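Local atomic coordinates of putative PhosphatidylEthanolamine-Binding Protein (PEBP) (Chlamydia trachomatis, PDB entry 3N08), a protein that is of unproven function but belongs to the phosphatidylethanolamine-binding protein family, whose eukaryotic members include the Raf kinase inhibitor protein. Residues Tyr113-Asp118 against Glu134-His139; Lys42-Ile47 against Pro73-Leu78. One frame throughout, in Å; residues are numbered along the deposited sequence.

Contact 2 closes before contact 1 opens along the chain, and their centres lie about 12 Å apart. They share the mixed sheet, in which strands 43-50 and 108-117 are antiparallel neighbours. Contact 1 packs the end of helix 129-136 and the turn into strand 140-150 against one face of that sheet; contact 2 lies on the other face, where residues 73-78 lead from strand 63-71 into the smaller antiparallel sheet. Leu117 O to Lys42 N, 2.7 Å, and Tyr113 N to Ile47 O, 2.8 Å, are probable hydrogen bonds joining the two. This protein's central sheet is thus flanked on opposite faces, by a helix with its turn and by a connection to the smaller sheet.

Contact 1. Residues Tyr113-Asp118 against Glu134-His139; sequences YAYALD and EAMDGH
Leu117 and His139 bring the backbones closest, their CA atoms 5.1 Å apart, where the last residues of strand 108-117 meet the turn that follows helix 129-136. Asp118 N donates to His139 O at 3.0 Å, and the same oxygen receives a CA-H...O contact from Leu117 CA. Asp137 is the first residue to leave helical angles, and a type II beta turn from Met136 to His139, closed by His139 N to Met136 O, swings the chain into strand 140-150. Gly138, with a positive phi of 92°, is the third residue of the turn.

Met136 fills the angle between helix and sheet. In the conformer described, one of two modelled for this residue, its chain bends at the sulfur (chi3 -63°), which lays Met136 CE over the centre of the Tyr115 ring, 3.9 Å from the centroid and almost on the ring normal: a CH-pi contact. In the same conformer Met136 SD lies over that face but farther from the normal, 3.8 Å from Tyr115 CG, and makes the Met-aromatic contact. This is a helix packed on the central sheet of the PEBP fold, with Val45 of the neighbouring strand also touching Met136. Leu117 flanks the thioether, its CD2 4.0 Å from Met136 SD in this conformer.

Beyond Leu117, Asp118 OD1 accepts a weak, bent hydrogen bond from His139 ND1 at 3.3 Å, the carboxylate and imidazole planes turned 67° apart. Ala135 O lies in the imidazole plane at the ring edge.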
# COMPACT_ATOMS: atom_id res chain seq x y z
N TYR B 113 -7.67 8.67 -0.89
CA TYR B 113 -6.56 8.72 -1.82
C TYR B 113 -5.47 9.60 -1.24
O TYR B 113 -5.74 10.74 -0.87
CB TYR B 113 -7.00 9.31 -3.16
CG TYR B 113 -8.05 8.49 -3.87
CD1 TYR B 113 -7.74 7.25 -4.38
CD2 TYR B 113 -9.34 8.94 -4.01
CE1 TYR B 113 -8.70 6.48 -5.05
CE2 TYR B 113 -10.30 8.19 -4.69
CZ TYR B 113 -9.96 6.97 -5.18
OH TYR B 113 -10.94 6.23 -5.84
N ALA B 114 -4.25 9.09 -1.20
CA ALA B 114 -3.11 9.88 -0.81
C ALA B 114 -2.21 10.13 -2.02
O ALA B 114 -2.02 9.24 -2.87
CB ALA B 114 -2.32 9.19 0.29
N TYR B 115 -1.64 11.31 -2.07
CA TYR B 115 -0.72 11.70 -3.12
C TYR B 115 0.51 12.31 -2.47
O TYR B 115 0.38 13.22 -1.67
CB TYR B 115 -1.36 12.74 -4.07
CG TYR B 115 -2.72 12.36 -4.60
CD1 TYR B 115 -3.86 12.59 -3.85
CD2 TYR B 115 -2.88 11.79 -5.86
CE1 TYR B 115 -5.12 12.26 -4.32
CE2 TYR B 115 -4.16 11.46 -6.33
CZ TYR B 115 -5.26 11.71 -5.55
OH TYR B 115 -6.53 11.40 -6.00
N ALA B 116 1.70 11.86 -2.87
CA ALA B 116 2.95 12.50 -2.48
C ALA B 116 3.37 13.41 -3.62
O ALA B 116 3.42 12.99 -4.78
CB ALA B 116 4.04 11.46 -2.22
N LEU B 117 3.66 14.66 -3.28
CA LEU B 117 4.10 15.66 -4.26
C LEU B 117 5.56 16.06 -4.04
O LEU B 117 6.03 16.05 -2.89
CB LEU B 117 3.26 16.93 -4.16
CG LEU B 117 1.75 16.83 -4.12
CD1 LEU B 117 1.16 18.24 -4.19
CD2 LEU B 117 1.23 15.99 -5.25
N ASP B 118 6.24 16.45 -5.11
CA ASP B 118 7.60 16.97 -4.98
C ASP B 118 7.66 18.49 -4.85
O ASP B 118 8.71 19.11 -5.08
CB ASP B 118 8.44 16.52 -6.17
CG ASP B 118 7.89 17.00 -7.50
OD1 ASP B 118 6.98 17.87 -7.55
OD2 ASP B 118 8.42 16.54 -8.54
N GLU B 134 -5.62 20.39 -10.36
CA GLU B 134 -4.87 21.22 -11.29
C GLU B 134 -3.53 21.62 -10.66
O GLU B 134 -2.50 21.60 -11.32
CB GLU B 134 -5.69 22.45 -11.70
CG GLU B 134 -4.96 23.43 -12.60
N ALA B 135 -3.54 21.97 -9.39
CA ALA B 135 -2.33 22.42 -8.72
C ALA B 135 -1.32 21.27 -8.60
O ALA B 135 -0.11 21.50 -8.67
CB ALA B 135 -2.67 23.01 -7.36
N MET B 136 -1.82 20.05 -8.41
CA MET B 136 -0.98 18.86 -8.24
C MET B 136 -0.29 18.48 -9.55
O MET B 136 0.81 17.92 -9.51
CB MET B 136 -1.82 17.64 -7.78
CG MET B 136 -2.27 17.65 -6.33
SD MET B 136 -2.77 16.04 -5.60
CE MET B 136 -4.16 15.57 -6.58
N ASP B 137 -0.94 18.76 -10.68
CA ASP B 137 -0.49 18.27 -11.98
C ASP B 137 0.98 18.55 -12.26
O ASP B 137 1.43 19.69 -12.20
CB ASP B 137 -1.35 18.84 -13.11
CG ASP B 137 -0.99 18.24 -14.45
OD1 ASP B 137 -1.16 17.02 -14.61
OD2 ASP B 137 -0.51 18.99 -15.32
N GLY B 138 1.71 17.49 -12.58
CA GLY B 138 3.12 17.56 -12.83
C GLY B 138 3.99 17.31 -11.60
O GLY B 138 5.22 17.28 -11.72
N HIS B 139 3.37 17.13 -10.43
CA HIS B 139 4.13 17.08 -9.19
C HIS B 139 3.86 15.80 -8.42
O HIS B 139 4.46 15.61 -7.36
CB HIS B 139 3.78 18.27 -8.30
CG HIS B 139 3.96 19.59 -8.97
ND1 HIS B 139 5.20 20.06 -9.34
CD2 HIS B 139 3.07 20.55 -9.32
CE1 HIS B 139 5.06 21.24 -9.92
NE2 HIS B 139 3.78 21.56 -9.91

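Contact 2. Residues Lys42-Ile47 against Pro73-Leu78; sequences KSLVLI and PVVSNL
Strand 43-50 and the connection 73-78 come together at one end, Ser43 CA 4.9 Å from Pro73 CA, and then diverge. Lys42 and Ser43 both face Leu117 of the adjacent strand, a classic beta bulge at the start of this strand in the PEBP central sheet. Residues 73-78 carry the chain from strand 63-71 to strand 77-78 of the smaller antiparallel sheet.

Pro73 makes most of the contact. Its ring sits against the Lys42 carbonyl, and Pro73 CD lies 3.4 Å from Lys42 O. Pro73 CD also comes within 4.0 Å of Ser43 CA. The CB of Ser43 points away from residues 73-78, and its OG is hydrogen-bonded to Val119 O.

Leu44 points toward the connection. CG is anti to the carbonyl carbon (chi1 -67°), which carries the isobutyl group to the backbone of Pro73, Leu44 CD1 lying 3.9 Å from Pro73 CA. Phe34 of strand 32-35 touches both Leu44 and Val75, so the smaller sheet joins in this apolar layer. Val75 reaches back with a single branch: its CG1 meets Leu44 CD1 at 4.1 Å.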
# COMPACT_ATOMS: atom_id res chain seq x y z
N LYS B 42 7.80 16.53 -0.85
CA LYS B 42 7.76 17.73 -0.01
C LYS B 42 6.42 17.98 0.67
O LYS B 42 6.33 18.77 1.60
CB LYS B 42 8.16 18.97 -0.82
CG LYS B 42 9.59 18.89 -1.33
CD LYS B 42 10.05 20.19 -1.95
CE LYS B 42 11.41 20.04 -2.61
NZ LYS B 42 11.91 21.31 -3.19
N SER B 43 5.38 17.29 0.21
CA SER B 43 4.07 17.42 0.84
C SER B 43 3.22 16.21 0.49
O SER B 43 3.53 15.48 -0.47
CB SER B 43 3.36 18.70 0.38
OG SER B 43 3.00 18.66 -1.00
N LEU B 44 2.15 16.05 1.26
CA LEU B 44 1.12 15.04 1.01
C LEU B 44 -0.24 15.69 0.85
O LEU B 44 -0.54 16.73 1.42
CB LEU B 44 1.06 14.04 2.17
CG LEU B 44 2.26 13.12 2.39
CD1 LEU B 44 2.16 12.38 3.73
CD2 LEU B 44 2.35 12.12 1.24
N VAL B 45 -1.07 15.00 0.08
CA VAL B 45 -2.46 15.36 -0.18
C VAL B 45 -3.36 14.18 0.14
O VAL B 45 -3.00 13.03 -0.16
CB VAL B 45 -2.65 15.72 -1.66
CG1 VAL B 45 -4.11 16.02 -1.97
CG2 VAL B 45 -1.72 16.88 -2.03
N LEU B 46 -4.51 14.46 0.73
CA LEU B 46 -5.55 13.45 1.00
C LEU B 46 -6.88 13.89 0.40
O LEU B 46 -7.30 15.02 0.63
CB LEU B 46 -5.66 13.26 2.51
CG LEU B 46 -6.78 12.32 2.96
CD1 LEU B 46 -6.51 10.89 2.62
CD2 LEU B 46 -7.07 12.44 4.45
N ILE B 47 -7.52 13.01 -0.37
CA ILE B 47 -8.86 13.27 -0.90
C ILE B 47 -9.72 12.07 -0.53
O ILE B 47 -9.36 10.94 -0.84
CB ILE B 47 -8.85 13.50 -2.42
CG1 ILE B 47 -7.97 14.68 -2.78
CG2 ILE B 47 -10.29 13.68 -2.94
CD1 ILE B 47 -7.79 14.89 -4.26
N PRO B 73 5.30 15.59 4.76
CA PRO B 73 5.54 14.24 4.26
C PRO B 73 6.00 13.29 5.35
O PRO B 73 6.03 12.08 5.07
CB PRO B 73 6.63 14.45 3.20
CG PRO B 73 7.27 15.75 3.57
CD PRO B 73 6.19 16.58 4.16
N VAL B 74 6.34 13.80 6.54
CA VAL B 74 6.64 12.92 7.67
C VAL B 74 5.52 12.89 8.71
O VAL B 74 5.73 12.47 9.84
CB VAL B 74 8.01 13.28 8.33
CG1 VAL B 74 9.13 13.17 7.29
CG2 VAL B 74 8.01 14.67 8.95
N VAL B 75 4.32 13.32 8.33
CA VAL B 75 3.23 13.44 9.30
C VAL B 75 2.94 12.11 10.00
O VAL B 75 2.54 12.08 11.17
CB VAL B 75 1.96 14.03 8.66
CG1 VAL B 75 1.32 13.05 7.69
CG2 VAL B 75 0.96 14.45 9.74
N SER B 76 3.18 11.02 9.30
CA SER B 76 2.98 9.65 9.82
C SER B 76 1.51 9.34 10.15
O SER B 76 0.80 8.77 9.33
CB SER B 76 3.88 9.40 11.03
OG SER B 76 4.03 8.01 11.26
N ASN B 77 1.03 9.71 11.33
CA ASN B 77 -0.37 9.45 11.66
C ASN B 77 -1.21 10.73 11.72
O ASN B 77 -0.71 11.81 12.06
CB ASN B 77 -0.44 8.66 12.97
CG ASN B 77 -1.87 8.38 13.43
OD1 ASN B 77 -2.61 7.60 12.80
ND2 ASN B 77 -2.26 8.99 14.54
N LEU B 78 -2.47 10.61 11.33
CA LEU B 78 -3.50 11.53 11.76
C LEU B 78 -4.39 10.76 12.73
O LEU B 78 -5.04 9.79 12.34
CB LEU B 78 -4.33 12.02 10.58
CG LEU B 78 -3.58 12.81 9.51
CD1 LEU B 78 -4.51 13.14 8.35
CD2 LEU B 78 -2.96 14.09 10.09